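Local coordinates for cell shape-determining protein MreC (Streptococcus pneumoniae, PDB 2QF4), which helps form and maintain cell shape, probably as part of the elongasome that synthesizes peripheral peptidoglycan, at residues A[4-16]-A[25-39]. Residues are numbered along the deposited sequence; the frame is centred on the assembly and turned at random. Where two conformers were deposited one is given.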
loop_
_atom_site.group_PDB
_atom_site.type_symbol
_atom_site.label_atom_id
_atom_site.label_comp_id
_atom_site.label_asym_id
_atom_site.label_seq_id
_atom_site.Cartn_x
_atom_site.Cartn_y
_atom_site.Cartn_z
ATOM N N GLN A 4 17.797 3.268 2.406
ATOM C CA GLN A 4 16.666 3.905 3.070
ATOM C C GLN A 4 16.773 3.849 4.580
ATOM O O GLN A 4 17.369 2.943 5.172
ATOM C CB GLN A 4 15.351 3.233 2.593
ATOM C CG GLN A 4 14.106 4.003 2.804
ATOM C CD GLN A 4 12.909 3.426 2.024
ATOM O OE1 GLN A 4 12.261 4.145 1.209
ATOM N NE2 GLN A 4 12.601 2.133 2.280
ATOM N N ALA A 5 16.145 4.831 5.183
ATOM C CA ALA A 5 16.036 4.949 6.640
ATOM C C ALA A 5 14.581 5.114 7.009
ATOM O O ALA A 5 13.883 5.923 6.390
ATOM C CB ALA A 5 16.850 6.126 7.152
ATOM N N THR A 6 14.103 4.326 7.961
ATOM C CA THR A 6 12.705 4.333 8.365
ATOM C C THR A 6 12.563 4.473 9.863
ATOM O O THR A 6 13.491 4.270 10.637
ATOM C CB THR A 6 11.875 3.114 7.883
ATOM O OG1 THR A 6 12.146 1.976 8.716
ATOM C CG2 THR A 6 12.146 2.786 6.403
ATOM N N LYS A 7 11.372 4.888 10.253
ATOM C CA LYS A 7 10.906 4.884 11.630
ATOM C C LYS A 7 9.638 4.061 11.686
ATOM O O LYS A 7 8.819 4.125 10.778
ATOM C CB LYS A 7 10.651 6.311 12.133
ATOM C CG LYS A 7 9.778 7.165 11.233
ATOM C CD LYS A 7 9.626 8.586 11.662
ATOM C CE LYS A 7 8.718 9.292 10.686
ATOM N NZ LYS A 7 8.455 10.710 11.066
ATOM N N THR A 8 9.481 3.298 12.758
ATOM C CA THR A 8 8.383 2.361 12.847
ATOM C C THR A 8 7.721 2.436 14.204
ATOM O O THR A 8 8.315 2.867 15.186
ATOM C CB THR A 8 8.843 0.911 12.625
ATOM O OG1 THR A 8 9.456 0.398 13.827
ATOM C CG2 THR A 8 9.801 0.748 11.452
ATOM N N LEU A 9 6.484 1.964 14.247
ATOM C CA LEU A 9 5.713 1.916 15.481
ATOM C C LEU A 9 4.723 0.772 15.388
ATOM O O LEU A 9 3.880 0.753 14.482
ATOM C CB LEU A 9 4.941 3.249 15.635
ATOM C CG LEU A 9 4.052 3.389 16.864
ATOM C CD1 LEU A 9 4.796 3.189 18.176
ATOM C CD2 LEU A 9 3.300 4.704 16.825
ATOM N N ALA A 10 4.793 -0.179 16.305
ATOM C CA ALA A 10 3.871 -1.315 16.348
ATOM C C ALA A 10 2.826 -1.028 17.396
ATOM O O ALA A 10 3.148 -0.567 18.490
ATOM C CB ALA A 10 4.625 -2.620 16.608
ATOM N N ALA A 11 1.565 -1.316 17.094
ATOM C CA ALA A 11 0.463 -0.987 17.988
ATOM C C ALA A 11 -0.624 -2.036 17.835
ATOM O O ALA A 11 -0.726 -2.736 16.837
ATOM C CB ALA A 11 -0.090 0.406 17.673
ATOM N N ASP A 12 -1.451 -2.156 18.865
ATOM C CA ASP A 12 -2.572 -3.115 18.857
ATOM C C ASP A 12 -3.738 -2.615 18.019
ATOM O O ASP A 12 -4.078 -1.426 18.058
ATOM C CB ASP A 12 -3.123 -3.297 20.277
ATOM C CG ASP A 12 -2.063 -3.594 21.286
ATOM O OD1 ASP A 12 -1.503 -4.701 21.230
ATOM O OD2 ASP A 12 -1.800 -2.726 22.126
ATOM N N VAL A 13 -4.387 -3.544 17.322
ATOM C CA VAL A 13 -5.699 -3.276 16.716
ATOM C C VAL A 13 -6.765 -3.248 17.808
ATOM O O VAL A 13 -6.916 -4.218 18.542
ATOM C CB VAL A 13 -6.040 -4.361 15.691
ATOM C CG1 VAL A 13 -7.398 -4.117 15.075
ATOM C CG2 VAL A 13 -4.942 -4.414 14.599
ATOM N N ILE A 14 -7.460 -2.137 17.927
ATOM C CA ILE A 14 -8.535 -1.993 18.883
ATOM C C ILE A 14 -9.896 -1.869 18.208
ATOM O O ILE A 14 -10.923 -2.077 18.864
ATOM C CB ILE A 14 -8.294 -0.871 19.915
ATOM C CG1 ILE A 14 -7.953 0.450 19.237
ATOM C CG2 ILE A 14 -7.203 -1.295 20.930
ATOM C CD1 ILE A 14 -8.041 1.660 20.140
ATOM N N MET A 15 -9.966 -1.492 16.939
ATOM C CA MET A 15 -11.227 -1.524 16.195
ATOM C C MET A 15 -10.938 -1.981 14.777
ATOM O O MET A 15 -9.869 -1.711 14.227
ATOM C CB MET A 15 -11.934 -0.160 16.163
ATOM C CG MET A 15 -12.489 0.295 17.487
ATOM S SD MET A 15 -11.357 1.103 18.619
ATOM C CE MET A 15 -11.268 2.676 17.783
ATOM N N ARG A 16 -11.925 -2.624 14.178
ATOM C CA ARG A 16 -11.897 -3.146 12.801
ATOM C C ARG A 16 -13.273 -2.947 12.208
ATOM O O ARG A 16 -14.259 -3.340 12.798
ATOM C CB ARG A 16 -11.528 -4.642 12.796
ATOM C CG ARG A 16 -11.577 -5.362 11.484
ATOM C CD ARG A 16 -11.275 -6.879 11.572
ATOM N NE ARG A 16 -9.863 -7.228 11.716
ATOM C CZ ARG A 16 -8.878 -7.177 10.845
ATOM N NH1 ARG A 16 -7.694 -7.528 11.320
ATOM N NH2 ARG A 16 -9.063 -6.928 9.557
ATOM N N LEU A 25 -8.863 -0.122 10.115
ATOM C CA LEU A 25 -8.503 -0.551 11.466
ATOM C C LEU A 25 -8.123 0.683 12.260
ATOM O O LEU A 25 -7.615 1.667 11.732
ATOM C CB LEU A 25 -7.227 -1.468 11.444
ATOM C CG LEU A 25 -7.207 -2.695 10.565
ATOM C CD1 LEU A 25 -5.867 -3.314 10.625
ATOM C CD2 LEU A 25 -8.318 -3.681 11.029
ATOM N N THR A 26 -8.361 0.629 13.565
ATOM C CA THR A 26 -7.853 1.617 14.516
ATOM C C THR A 26 -6.831 0.958 15.399
ATOM O O THR A 26 -7.077 -0.124 15.964
ATOM C CB THR A 26 -8.984 2.203 15.385
ATOM O OG1 THR A 26 -9.991 2.709 14.533
ATOM C CG2 THR A 26 -8.453 3.307 16.285
ATOM N N LEU A 27 -5.688 1.629 15.542
ATOM C CA LEU A 27 -4.597 1.216 16.393
ATOM C C LEU A 27 -4.539 2.092 17.643
ATOM O O LEU A 27 -4.892 3.270 17.616
ATOM C CB LEU A 27 -3.259 1.310 15.637
ATOM C CG LEU A 27 -3.215 0.663 14.280
ATOM C CD1 LEU A 27 -1.806 0.868 13.655
ATOM C CD2 LEU A 27 -3.570 -0.788 14.373
ATOM N N ASP A 28 -4.052 1.507 18.730
ATOM C CA ASP A 28 -3.962 2.163 20.036
ATOM C C ASP A 28 -2.687 2.957 20.274
ATOM O O ASP A 28 -2.306 3.123 21.417
ATOM C CB ASP A 28 -4.190 1.154 21.155
ATOM C CG ASP A 28 -3.087 0.126 21.296
ATOM O OD1 ASP A 28 -2.139 0.096 20.493
ATOM O OD2 ASP A 28 -3.222 -0.681 22.254
ATOM N N ALA A 29 -2.099 3.550 19.242
ATOM C CA ALA A 29 -0.983 4.510 19.363
ATOM C C ALA A 29 -1.333 5.592 18.362
ATOM O O ALA A 29 -1.742 5.282 17.242
ATOM C CB ALA A 29 0.322 3.858 19.127
ATOM N N GLY A 30 -1.046 6.853 18.657
ATOM C CA GLY A 30 -0.667 7.768 17.655
ATOM C C GLY A 30 0.407 8.759 17.845
ATOM O O GLY A 30 1.516 8.342 17.988
ATOM N N ARG A 31 0.073 10.031 17.674
ATOM C CA ARG A 31 1.121 11.051 17.531
ATOM C C ARG A 31 2.006 11.124 18.759
ATOM O O ARG A 31 3.223 11.319 18.636
ATOM C CB ARG A 31 0.509 12.416 17.245
ATOM C CG ARG A 31 1.377 13.594 16.855
ATOM C CD ARG A 31 0.452 14.801 16.596
ATOM N NE ARG A 31 -0.313 14.664 15.344
ATOM C CZ ARG A 31 -1.642 14.590 15.227
ATOM N NH1 ARG A 31 -2.448 14.641 16.284
ATOM N NH2 ARG A 31 -2.179 14.459 14.016
ATOM N N SER A 32 1.420 10.897 19.942
ATOM C CA SER A 32 2.201 10.949 21.183
ATOM C C SER A 32 3.316 9.900 21.210
ATOM O O SER A 32 4.281 10.045 21.986
ATOM C CB SER A 32 1.287 10.791 22.388
ATOM O OG SER A 32 0.819 9.457 22.516
ATOM N N LYS A 33 3.174 8.847 20.387
ATOM C CA LYS A 33 4.181 7.803 20.251
ATOM C C LYS A 33 4.877 7.777 18.890
ATOM O O LYS A 33 5.646 6.874 18.601
ATOM C CB LYS A 33 3.569 6.436 20.556
ATOM C CG LYS A 33 3.451 6.172 22.020
ATOM C CD LYS A 33 2.657 4.940 22.315
ATOM C CE LYS A 33 2.582 4.711 23.821
ATOM N NZ LYS A 33 1.767 3.495 24.134
ATOM N N GLY A 34 4.650 8.811 18.098
ATOM C CA GLY A 34 5.406 8.999 16.866
ATOM C C GLY A 34 4.699 8.638 15.574
ATOM O O GLY A 34 5.317 8.672 14.510
ATOM N N ALA A 35 3.413 8.304 15.630
ATOM C CA ALA A 35 2.669 8.051 14.398
ATOM C C ALA A 35 2.655 9.331 13.563
ATOM O O ALA A 35 2.531 10.449 14.110
ATOM C CB ALA A 35 1.264 7.601 14.738
ATOM N N SER A 36 2.824 9.149 12.246
ATOM C CA SER A 36 2.855 10.251 11.278
ATOM C C SER A 36 1.989 9.941 10.058
ATOM O O SER A 36 1.687 8.795 9.707
ATOM C CB SER A 36 4.303 10.639 10.848
ATOM O OG SER A 36 5.125 9.566 10.405
ATOM N N GLU A 37 1.650 11.011 9.364
ATOM C CA GLU A 37 0.740 10.941 8.257
ATOM C C GLU A 37 1.419 10.333 6.989
ATOM O O GLU A 37 0.707 9.975 6.058
ATOM C CB GLU A 37 0.171 12.345 7.885
ATOM C CG GLU A 37 0.410 13.572 8.776
ATOM C CD GLU A 37 0.006 13.447 10.229
ATOM O OE1 GLU A 37 -1.195 13.519 10.547
ATOM O OE2 GLU A 37 0.919 13.365 11.062
ATOM N N ASN A 38 2.746 10.208 6.943
ATOM C CA ASN A 38 3.422 9.613 5.786
ATOM C C ASN A 38 3.499 8.133 5.906
ATOM O O ASN A 38 4.114 7.511 5.052
ATOM C CB ASN A 38 4.873 10.205 5.487
ATOM C CG ASN A 38 6.002 9.724 6.482
ATOM O OD1 ASN A 38 5.725 9.305 7.604
ATOM N ND2 ASN A 38 7.282 9.789 6.039
ATOM N N MET A 39 2.910 7.535 6.974
ATOM C CA MET A 39 3.182 6.160 7.252
ATOM C C MET A 39 2.274 5.197 6.528
ATOM O O MET A 39 1.078 5.422 6.337
ATOM C CB MET A 39 3.156 5.882 8.763
ATOM C CG MET A 39 4.321 6.517 9.509
ATOM S SD MET A 39 4.203 6.214 11.265
ATOM C CE MET A 39 5.935 6.561 11.733
HETATM O O HOH W 1 7.201 10.519 13.615
#
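Strand 6-16 carries a classic beta bulge: Ile-14 and Met-15 share one partner, Thr-26, in the antiparallel strand 24-27. Ile-14 N donates to Thr-26 O over 2.8 Å, nearly straight at 167°. Met-15 N adds a weak bond to the same oxygen. Thr-26 N answers to Met-15 O at 2.9 Å. Ahead of the bulge on strand 6-16, Asp-12 O accepts a hydrogen bond from Asp-28 N. The Asp-12 amide reaches Asp-28 OD1 at 2.9 Å, from above the carboxylate plane. The two carboxylates are turned 77° apart, and Asp-12 OD2 lies 2.5 Å from Asp-28 OD2. One acid probably holds a proton there.

Lys-7 CB points toward 25-39, and CG meets Met-39 CE at 3.9 Å. With the chain extended beyond CG, CE passes both that methyl and Ser-36 OG. NZ ends on a water, 2.8 Å away, which donates to Gly-34 O. With CG anti to the backbone N (chi1 179°), Leu-9 sends its branches into the loop; CD2 lies against Lys-33 O, Ala-35 N and Ala-29 CB, the last at 3.9 Å. At the other end, in the conformer given for Arg-16, Leu-25 CD2 lies over the centre of one guanidinium face, and NH2 is hydrogen-bonded to Thr-155 OG1.

The bulged hairpin belongs to a six-stranded antiparallel barrel, and loop 28-39 packs along strand 6-16 before strand 40-43, within the alpha-lytic protease-like fold of MreC's major extracellular domain.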